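Local atomic coordinates of Galactose/lactose metabolism regulatory protein GAL80 (Saccharomyces cerevisiae, PDB entry 3BTV), a protein that binds the activator GAL4 and so blocks transcription of the galactose and lactose metabolic genes when no inducing sugar is present. Residues G24-N29 / I95-A100; A54-K59 / P79-F84; E104-L109 / E136-A141. The protein carries 1 engineered substitution. All coordinates share one frame; numbering follows the deposited sequence.

Interaction 1: G24-N29 / I95-A100; sequences GFVGLN and IAIQVA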
loop_
_atom_site.group_PDB
_atom_site.type_symbol
_atom_site.label_atom_id
_atom_site.label_comp_id
_atom_site.label_asym_id
_atom_site.label_seq_id
_atom_site.Cartn_x
_atom_site.Cartn_y
_atom_site.Cartn_z
ATOM N N GLY B 24 -41.681 -6.974 -8.892
ATOM C CA GLY B 24 -41.473 -8.199 -9.650
ATOM C C GLY B 24 -40.045 -8.699 -9.485
ATOM O O GLY B 24 -39.085 -7.951 -9.669
ATOM N N PHE B 25 -39.901 -9.976 -9.152
ATOM C CA PHE B 25 -38.601 -10.502 -8.764
ATOM C C PHE B 25 -38.070 -11.625 -9.661
ATOM O O PHE B 25 -38.742 -12.639 -9.887
ATOM C CB PHE B 25 -38.663 -10.984 -7.323
ATOM C CG PHE B 25 -37.462 -10.620 -6.528
ATOM C CD1 PHE B 25 -36.307 -11.372 -6.620
ATOM C CD2 PHE B 25 -37.478 -9.513 -5.702
ATOM C CE1 PHE B 25 -35.191 -11.034 -5.893
ATOM C CE2 PHE B 25 -36.367 -9.164 -4.977
ATOM C CZ PHE B 25 -35.220 -9.926 -5.067
ATOM N N VAL B 26 -36.858 -11.433 -10.165
ATOM C CA VAL B 26 -36.136 -12.488 -10.862
ATOM C C VAL B 26 -34.953 -12.942 -10.012
ATOM O O VAL B 26 -34.010 -12.178 -9.790
ATOM C CB VAL B 26 -35.584 -12.005 -12.212
ATOM C CG1 VAL B 26 -34.906 -13.156 -12.939
ATOM C CG2 VAL B 26 -36.692 -11.420 -13.069
ATOM N N GLY B 27 -34.998 -14.181 -9.533
ATOM C CA GLY B 27 -33.872 -14.736 -8.804
ATOM C C GLY B 27 -34.174 -14.971 -7.341
ATOM O O GLY B 27 -33.271 -15.226 -6.540
ATOM N N LEU B 28 -35.451 -14.879 -6.989
ATOM C CA LEU B 28 -35.878 -15.153 -5.622
ATOM C C LEU B 28 -36.291 -16.611 -5.469
ATOM O O LEU B 28 -37.169 -17.090 -6.178
ATOM C CB LEU B 28 -37.042 -14.251 -5.224
ATOM C CG LEU B 28 -37.642 -14.613 -3.869
ATOM C CD1 LEU B 28 -36.548 -14.633 -2.796
ATOM C CD2 LEU B 28 -38.766 -13.648 -3.509
ATOM N N ASN B 29 -35.655 -17.313 -4.541
ATOM C CA ASN B 29 -35.967 -18.714 -4.307
ATOM C C ASN B 29 -35.986 -19.031 -2.820
ATOM O O ASN B 29 -34.956 -18.951 -2.149
ATOM C CB ASN B 29 -34.955 -19.607 -5.017
ATOM C CG ASN B 29 -35.282 -21.079 -4.878
ATOM O OD1 ASN B 29 -36.085 -21.481 -4.032
ATOM N ND2 ASN B 29 -34.656 -21.896 -5.713
ATOM N N ILE B 95 -33.552 -7.643 -10.292
ATOM C CA ILE B 95 -32.804 -8.753 -10.870
ATOM C C ILE B 95 -31.734 -9.210 -9.881
ATOM O O ILE B 95 -30.767 -8.489 -9.620
ATOM C CB ILE B 95 -32.139 -8.372 -12.199
ATOM C CG1 ILE B 95 -33.153 -8.418 -13.339
ATOM C CG2 ILE B 95 -31.015 -9.330 -12.525
ATOM C CD1 ILE B 95 -34.074 -7.240 -13.378
ATOM N N ALA B 96 -31.919 -10.401 -9.316
ATOM C CA ALA B 96 -30.950 -10.951 -8.369
ATOM C C ALA B 96 -30.476 -12.330 -8.824
ATOM O O ALA B 96 -30.655 -13.334 -8.131
ATOM C CB ALA B 96 -31.536 -11.005 -6.967
ATOM N N ILE B 97 -29.881 -12.359 -10.009
ATOM C CA ILE B 97 -29.340 -13.576 -10.589
ATOM C C ILE B 97 -27.849 -13.368 -10.796
ATOM O O ILE B 97 -27.349 -12.262 -10.607
ATOM C CB ILE B 97 -29.977 -13.864 -11.952
ATOM C CG1 ILE B 97 -29.825 -12.647 -12.867
ATOM C CG2 ILE B 97 -31.449 -14.221 -11.794
ATOM C CD1 ILE B 97 -30.347 -12.868 -14.270
ATOM N N GLN B 98 -27.141 -14.419 -11.198
ATOM C CA GLN B 98 -25.698 -14.319 -11.390
ATOM C C GLN B 98 -25.361 -13.262 -12.441
ATOM O O GLN B 98 -26.056 -13.132 -13.452
ATOM C CB GLN B 98 -25.123 -15.672 -11.803
ATOM C CG GLN B 98 -25.732 -16.220 -13.072
ATOM C CD GLN B 98 -25.007 -17.450 -13.570
ATOM O OE1 GLN B 98 -25.215 -17.892 -14.701
ATOM N NE2 GLN B 98 -24.144 -18.010 -12.726
ATOM N N VAL B 99 -24.293 -12.509 -12.200
ATOM C CA VAL B 99 -23.888 -11.441 -13.108
ATOM C C VAL B 99 -23.796 -11.945 -14.550
ATOM O O VAL B 99 -24.217 -11.262 -15.478
ATOM C CB VAL B 99 -22.555 -10.808 -12.668
ATOM C CG1 VAL B 99 -22.134 -9.716 -13.633
ATOM C CG2 VAL B 99 -22.679 -10.253 -11.246
ATOM N N ALA B 100 -23.277 -13.152 -14.740
ATOM C CA ALA B 100 -23.128 -13.698 -16.092
ATOM C C ALA B 100 -24.444 -13.786 -16.871
ATOM O O ALA B 100 -24.431 -13.914 -18.093
ATOM C CB ALA B 100 -22.439 -15.063 -16.052
#
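Val26 and Ala96 are joined by the one hydrogen bond between these segments: the amide of Ala96 gives its proton to Val26 O at 2.8 Å, with an angle of 167° at the hydrogen. It belongs to a parallel bridge that pairs Val26 with Ile95 and sets the C-terminal end of strand 21-26 beside that of strand 92-95. One step on, Gly27 CA makes a weaker C-H...O contact with Ala96 O at 3.6 Å.

Apolar contacts lie around this backbone link. On the face that carries Val26 and Ile95, Val26 CG1 meets CG2 of Ile97, already in the loop beyond the strand, at 3.8 Å; the valine methyl lies anti to its own nitrogen (chi1 -177°), which carries it to the isoleucine. Phe25 turns its ring to Ala96 instead, Phe25 CE1 coming obliquely within 3.8 Å of Ala96 CB. Ala35 touches both Phe25 and Ala96, while Ile95 is packed against helix 102-112.

Glycine at position 27 has a double reason. A beta carbon on Gly27 would run into Ala96 O, and the backbone of Gly27, with phi at 112°, would also jam it against the preceding carbonyl. This is consistent with the carboxyl edge of a Rossmann domain's central strands, where relatives bind dinucleotide beside a glycine-rich turn: a straight backbone bond, and a turn too close for a side chain.

Interaction 2: A54-K59 / P79-F84; sequences ALYSPK and PTLESF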
loop_
_atom_site.group_PDB
_atom_site.type_symbol
_atom_site.label_atom_id
_atom_site.label_comp_id
_atom_site.label_asym_id
_atom_site.label_seq_id
_atom_site.Cartn_x
_atom_site.Cartn_y
_atom_site.Cartn_z
ATOM N N ALA B 54 -45.230 -10.133 -8.451
ATOM C CA ALA B 54 -44.802 -10.961 -9.570
ATOM C C ALA B 54 -43.503 -11.686 -9.249
ATOM O O ALA B 54 -42.730 -11.247 -8.399
ATOM C CB ALA B 54 -44.641 -10.118 -10.816
ATOM N N LEU B 55 -43.261 -12.794 -9.942
ATOM C CA LEU B 55 -42.084 -13.613 -9.679
ATOM C C LEU B 55 -41.793 -14.422 -10.931
ATOM O O LEU B 55 -42.719 -14.929 -11.564
ATOM C CB LEU B 55 -42.369 -14.560 -8.513
ATOM C CG LEU B 55 -41.293 -14.779 -7.458
ATOM C CD1 LEU B 55 -41.091 -13.508 -6.664
ATOM C CD2 LEU B 55 -41.672 -15.925 -6.536
ATOM N N TYR B 56 -40.522 -14.549 -11.298
ATOM C CA TYR B 56 -40.184 -15.357 -12.468
ATOM C C TYR B 56 -38.874 -16.116 -12.348
ATOM O O TYR B 56 -37.909 -15.630 -11.777
ATOM C CB TYR B 56 -40.149 -14.514 -13.745
ATOM C CG TYR B 56 -39.477 -15.227 -14.898
ATOM C CD1 TYR B 56 -40.175 -16.144 -15.678
ATOM C CD2 TYR B 56 -38.138 -15.001 -15.194
ATOM C CE1 TYR B 56 -39.562 -16.808 -16.730
ATOM C CE2 TYR B 56 -37.516 -15.661 -16.243
ATOM C CZ TYR B 56 -38.235 -16.563 -17.009
ATOM O OH TYR B 56 -37.620 -17.218 -18.051
ATOM N N SER B 57 -38.861 -17.315 -12.915
ATOM C CA SER B 57 -37.636 -18.082 -13.090
ATOM C C SER B 57 -37.879 -19.127 -14.176
ATOM O O SER B 57 -39.031 -19.431 -14.501
ATOM C CB SER B 57 -37.205 -18.742 -11.775
ATOM O OG SER B 57 -38.140 -19.713 -11.349
ATOM N N PRO B 58 -36.797 -19.670 -14.753
ATOM C CA PRO B 58 -36.939 -20.699 -15.785
ATOM C C PRO B 58 -37.860 -21.814 -15.306
ATOM O O PRO B 58 -38.905 -22.045 -15.916
ATOM C CB PRO B 58 -35.511 -21.219 -15.954
ATOM C CG PRO B 58 -34.650 -20.071 -15.560
ATOM C CD PRO B 58 -35.386 -19.372 -14.453
ATOM N N LYS B 59 -37.480 -22.485 -14.221
ATOM C CA LYS B 59 -38.327 -23.514 -13.623
ATOM C C LYS B 59 -39.512 -22.877 -12.908
ATOM O O LYS B 59 -39.437 -22.551 -11.724
ATOM C CB LYS B 59 -37.524 -24.393 -12.658
ATOM C CG LYS B 59 -36.693 -25.481 -13.339
ATOM C CD LYS B 59 -37.581 -26.573 -13.932
ATOM C CE LYS B 59 -36.758 -27.662 -14.610
ATOM N NZ LYS B 59 -35.847 -28.359 -13.657
ATOM N N PRO B 79 -44.867 -17.444 -16.536
ATOM C CA PRO B 79 -44.318 -18.576 -17.288
ATOM C C PRO B 79 -43.101 -18.181 -18.105
ATOM O O PRO B 79 -42.123 -18.929 -18.167
ATOM C CB PRO B 79 -45.462 -18.951 -18.248
ATOM C CG PRO B 79 -46.630 -18.060 -17.883
ATOM C CD PRO B 79 -46.046 -16.875 -17.205
ATOM N N THR B 80 -43.174 -17.015 -18.736
ATOM C CA THR B 80 -42.108 -16.548 -19.611
ATOM C C THR B 80 -41.557 -15.221 -19.117
ATOM O O THR B 80 -42.214 -14.511 -18.353
ATOM C CB THR B 80 -42.621 -16.346 -21.049
ATOM O OG1 THR B 80 -43.603 -15.301 -21.065
ATOM C CG2 THR B 80 -43.250 -17.623 -21.570
ATOM N N LEU B 81 -40.350 -14.887 -19.552
ATOM C CA LEU B 81 -39.779 -13.589 -19.226
ATOM C C LEU B 81 -40.652 -12.514 -19.862
ATOM O O LEU B 81 -40.848 -11.437 -19.299
ATOM C CB LEU B 81 -38.344 -13.487 -19.744
ATOM C CG LEU B 81 -37.557 -12.229 -19.353
ATOM C CD1 LEU B 81 -37.457 -12.100 -17.840
ATOM C CD2 LEU B 81 -36.168 -12.228 -19.992
ATOM N N GLU B 82 -41.184 -12.824 -21.038
ATOM C CA GLU B 82 -42.029 -11.892 -21.775
ATOM C C GLU B 82 -43.288 -11.517 -21.000
ATOM O O GLU B 82 -43.593 -10.338 -20.833
ATOM C CB GLU B 82 -42.417 -12.480 -23.128
ATOM C CG GLU B 82 -43.481 -11.684 -23.851
ATOM C CD GLU B 82 -43.645 -12.121 -25.287
ATOM O OE1 GLU B 82 -42.746 -12.821 -25.798
ATOM O OE2 GLU B 82 -44.669 -11.760 -25.904
ATOM N N SER B 83 -44.023 -12.525 -20.543
ATOM C CA SER B 83 -45.204 -12.288 -19.724
ATOM C C SER B 83 -44.827 -11.490 -18.477
ATOM O O SER B 83 -45.438 -10.465 -18.173
ATOM C CB SER B 83 -45.856 -13.614 -19.333
ATOM O OG SER B 83 -44.906 -14.496 -18.758
ATOM N N PHE B 84 -43.807 -11.960 -17.767
ATOM C CA PHE B 84 -43.308 -11.270 -16.578
ATOM C C PHE B 84 -43.068 -9.782 -16.844
ATOM O O PHE B 84 -43.621 -8.922 -16.156
ATOM C CB PHE B 84 -42.021 -11.942 -16.073
ATOM C CG PHE B 84 -41.426 -11.298 -14.840
ATOM C CD1 PHE B 84 -41.898 -11.620 -13.572
ATOM C CD2 PHE B 84 -40.384 -10.388 -14.950
ATOM C CE1 PHE B 84 -41.354 -11.041 -12.440
ATOM C CE2 PHE B 84 -39.821 -9.797 -13.811
ATOM C CZ PHE B 84 -40.305 -10.125 -12.554
#
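Pro79 meets Tyr56 through its carbonyl: Pro79 O lies in the plane of the tyrosine ring at its edge, 3.6 Å from Tyr56 CE1. The chain then turns into helix 81-86, with Thr80 at the N-cap position. Its peptide to Leu81 runs close by the same ring, bringing Leu81 N to 3.5 Å from Tyr56 CE1. Thr80 O also accepts two bonds from inside the first turn, from Ser83 OG at 2.7 Å and from the amide of Phe84, both arriving from the same side of the carbonyl plane.

Leu81 adds contacts from its CA and side chain. Its CA stands 4.0 Å above one face of the Tyr56 ring, displaced toward the rim, and its CD1 reaches Tyr56 CE2 at 3.9 Å, the two side chains crossing at about a right angle.

Phe84, a turn further along the helix, points its side chain back toward the strand. Tyr56 CB sits over a face of its ring, 3.4 Å from Phe84 CD1, whereas Leu55 N approaches the edge in plane and Ala54 CB meets Phe84 CE1 at an oblique angle. Both aromatic side chains extend with CG opposite the backbone nitrogen (chi1 166° for Tyr56, -180° for Phe84), which sends each out toward the other segment. With an alanine in place of Tyr56, the Thr80-Leu81 peptide and Leu81 CD1 would probably lose the ring they pack on, opening a gap beside the first helical turn.

In the fold, strand 50-56 lies between strands 21-26 and 76-78 of the parallel sheet. Helix 81-86 covers one side of it, Phe84 reaching on to Val26 and Leu81 to Val105 and Leu109 of helix 102-112, while helix 60-69 packs on Leu55.

Interaction 3: E104-L109 / E136-A141; sequences EVVMPL and ESIYKA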
loop_
_atom_site.group_PDB
_atom_site.type_symbol
_atom_site.label_atom_id
_atom_site.label_comp_id
_atom_site.label_asym_id
_atom_site.label_seq_id
_atom_site.Cartn_x
_atom_site.Cartn_y
_atom_site.Cartn_z
ATOM N N GLU B 104 -28.130 -11.143 -20.748
ATOM C CA GLU B 104 -29.075 -11.962 -21.518
ATOM C C GLU B 104 -30.502 -11.821 -21.005
ATOM O O GLU B 104 -31.447 -11.957 -21.766
ATOM C CB GLU B 104 -28.663 -13.441 -21.523
ATOM C CG GLU B 104 -29.053 -14.205 -20.263
ATOM C CD GLU B 104 -28.387 -15.568 -20.170
ATOM O OE1 GLU B 104 -27.208 -15.683 -20.571
ATOM O OE2 GLU B 104 -29.044 -16.519 -19.688
ATOM N N VAL B 105 -30.654 -11.537 -19.718
ATOM C CA VAL B 105 -31.983 -11.381 -19.137
ATOM C C VAL B 105 -32.496 -9.944 -19.227
ATOM O O VAL B 105 -33.619 -9.707 -19.661
ATOM C CB VAL B 105 -32.009 -11.800 -17.661
ATOM C CG1 VAL B 105 -33.386 -11.531 -17.080
ATOM C CG2 VAL B 105 -31.651 -13.274 -17.527
ATOM N N VAL B 106 -31.669 -8.987 -18.814
ATOM C CA VAL B 106 -32.112 -7.598 -18.716
ATOM C C VAL B 106 -32.448 -6.957 -20.065
ATOM O O VAL B 106 -33.410 -6.197 -20.166
ATOM C CB VAL B 106 -31.087 -6.733 -17.953
ATOM C CG1 VAL B 106 -31.494 -5.268 -17.972
ATOM C CG2 VAL B 106 -30.952 -7.227 -16.511
ATOM N N MET B 107 -31.674 -7.268 -21.101
ATOM C CA MET B 107 -31.912 -6.664 -22.417
ATOM C C MET B 107 -33.310 -6.946 -22.965
ATOM O O MET B 107 -34.050 -6.007 -23.270
ATOM C CB MET B 107 -30.817 -7.037 -23.429
ATOM C CG MET B 107 -29.434 -6.519 -23.053
ATOM S SD MET B 107 -29.377 -4.756 -22.640
ATOM C CE MET B 107 -29.256 -4.010 -24.261
ATOM N N PRO B 108 -33.683 -8.236 -23.079
ATOM C CA PRO B 108 -35.025 -8.605 -23.546
ATOM C C PRO B 108 -36.089 -8.118 -22.573
ATOM O O PRO B 108 -37.152 -7.662 -22.985
ATOM C CB PRO B 108 -34.988 -10.139 -23.548
ATOM C CG PRO B 108 -33.530 -10.499 -23.580
ATOM C CD PRO B 108 -32.846 -9.419 -22.810
ATOM N N LEU B 109 -35.795 -8.224 -21.282
ATOM C CA LEU B 109 -36.719 -7.778 -20.245
ATOM C C LEU B 109 -37.076 -6.302 -20.429
ATOM O O LEU B 109 -38.243 -5.926 -20.393
ATOM C CB LEU B 109 -36.103 -8.012 -18.857
ATOM C CG LEU B 109 -36.978 -7.780 -17.619
ATOM C CD1 LEU B 109 -36.482 -8.617 -16.450
ATOM C CD2 LEU B 109 -37.018 -6.304 -17.238
ATOM N N GLU B 136 -22.407 -0.690 -20.594
ATOM C CA GLU B 136 -22.869 0.426 -21.413
ATOM C C GLU B 136 -24.131 0.112 -22.203
ATOM O O GLU B 136 -25.033 0.948 -22.295
ATOM C CB GLU B 136 -21.747 0.937 -22.318
ATOM C CG GLU B 136 -20.865 1.932 -21.584
ATOM C CD GLU B 136 -19.519 2.148 -22.239
ATOM O OE1 GLU B 136 -19.254 1.519 -23.288
ATOM O OE2 GLU B 136 -18.727 2.951 -21.695
ATOM N N SER B 137 -24.228 -1.099 -22.739
ATOM C CA SER B 137 -25.439 -1.496 -23.461
ATOM C C SER B 137 -26.638 -1.502 -22.542
ATOM O O SER B 137 -27.717 -1.037 -22.911
ATOM C CB SER B 137 -25.294 -2.883 -24.084
ATOM O OG SER B 137 -24.402 -2.854 -25.181
ATOM N N ILE B 138 -26.444 -2.051 -21.348
ATOM C CA ILE B 138 -27.519 -2.134 -20.374
ATOM C C ILE B 138 -27.927 -0.734 -19.933
ATOM O O ILE B 138 -29.121 -0.432 -19.839
ATOM C CB ILE B 138 -27.105 -2.962 -19.139
ATOM C CG1 ILE B 138 -26.871 -4.424 -19.541
ATOM C CG2 ILE B 138 -28.181 -2.871 -18.059
ATOM C CD1 ILE B 138 -26.256 -5.279 -18.456
ATOM N N TYR B 139 -26.942 0.119 -19.655
ATOM C CA TYR B 139 -27.263 1.479 -19.244
ATOM C C TYR B 139 -28.076 2.148 -20.332
ATOM O O TYR B 139 -29.167 2.666 -20.085
ATOM C CB TYR B 139 -26.020 2.326 -18.927
ATOM C CG TYR B 139 -26.438 3.702 -18.451
ATOM C CD1 TYR B 139 -26.891 3.898 -17.149
ATOM C CD2 TYR B 139 -26.442 4.792 -19.318
ATOM C CE1 TYR B 139 -27.312 5.146 -16.715
ATOM C CE2 TYR B 139 -26.856 6.046 -18.891
ATOM C CZ TYR B 139 -27.297 6.213 -17.591
ATOM O OH TYR B 139 -27.711 7.451 -17.160
ATOM N N LYS B 140 -27.546 2.114 -21.547
ATOM C CA LYS B 140 -28.224 2.709 -22.691
ATOM C C LYS B 140 -29.665 2.214 -22.815
ATOM O O LYS B 140 -30.590 3.017 -22.928
ATOM C CB LYS B 140 -27.435 2.439 -23.977
ATOM C CG LYS B 140 -27.842 3.318 -25.159
ATOM C CD LYS B 140 -27.315 2.764 -26.478
ATOM C CE LYS B 140 -25.859 2.330 -26.360
ATOM N NZ LYS B 140 -24.937 3.446 -25.990
ATOM N N ALA B 141 -29.865 0.901 -22.774
ATOM C CA ALA B 141 -31.217 0.350 -22.875
ATOM C C ALA B 141 -32.110 0.790 -21.707
ATOM O O ALA B 141 -33.298 1.057 -21.889
ATOM C CB ALA B 141 -31.178 -1.172 -22.986
#
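Met107 and Ile138 hold the closest pair of CA atoms, 6.6 Å apart, between segments 104-109 and 136-141. The axes of these two helical segments run in nearly the same direction, passing 10.0 Å apart at a crossing angle of 23°. Helix 102-112 is kinked at Pro108, whose nitrogen has no bond to the preceding turn; helix 132-143 keeps its regular bonds here, as from Ala141 N to Ser137 O. The contact thus joins neighbouring helices on one side of the Rossmann sheet.

Met107 carries most of it. Its chain is bent at both chi2 (-50°) and chi3 (-83°), which swings the thioether across to the other helix. The sulfur rests against Ile138, Met107 SD lying 3.9 Å from its CA and 4.0 Å from its CG1. Beyond it, Met107 CE reaches Ala141 CB at 3.7 Å and lies 3.6 Å from Ser137 O. Val106 makes a second, lighter touch: its CG1 meets Ile138 CG2 at 4.1 Å, the two side chains crossing at about a right angle.

Val106 also packs on Ile95 of strand 92-95, while Tyr103 and Leu110, of the same helix as Met107, carry the pairing on, against Ser137 and Ile138 and against Ala141. Chemically, the contact rests on dispersion between methyls and a thioether, and the carbonyl that the methionine methyl meets, that of Ser137, is already engaged within its own helix.

From the N terminus, strand 21-26 leads into residues 24-29, whose partner, 95-100, comes 66 residues later; interaction 1 therefore closes the longest loop. Interaction 2 forms wholly within that span, joining strand 50-56 to the start of helix 81-86. Interaction 3 follows in series, pairing helices 102-112 and 132-143, and no loops cross. The contacts meet physically: Phe25 O and Tyr56 N, 3.0 Å apart, probably bond between neighbouring strands of interactions 1 and 2, Ile97 packs on Val105, and Leu81 on Leu109. Together they tie the parallel sheet of the Rossmann domain to three successive helices, with helix 102-112 touched by all three interactions.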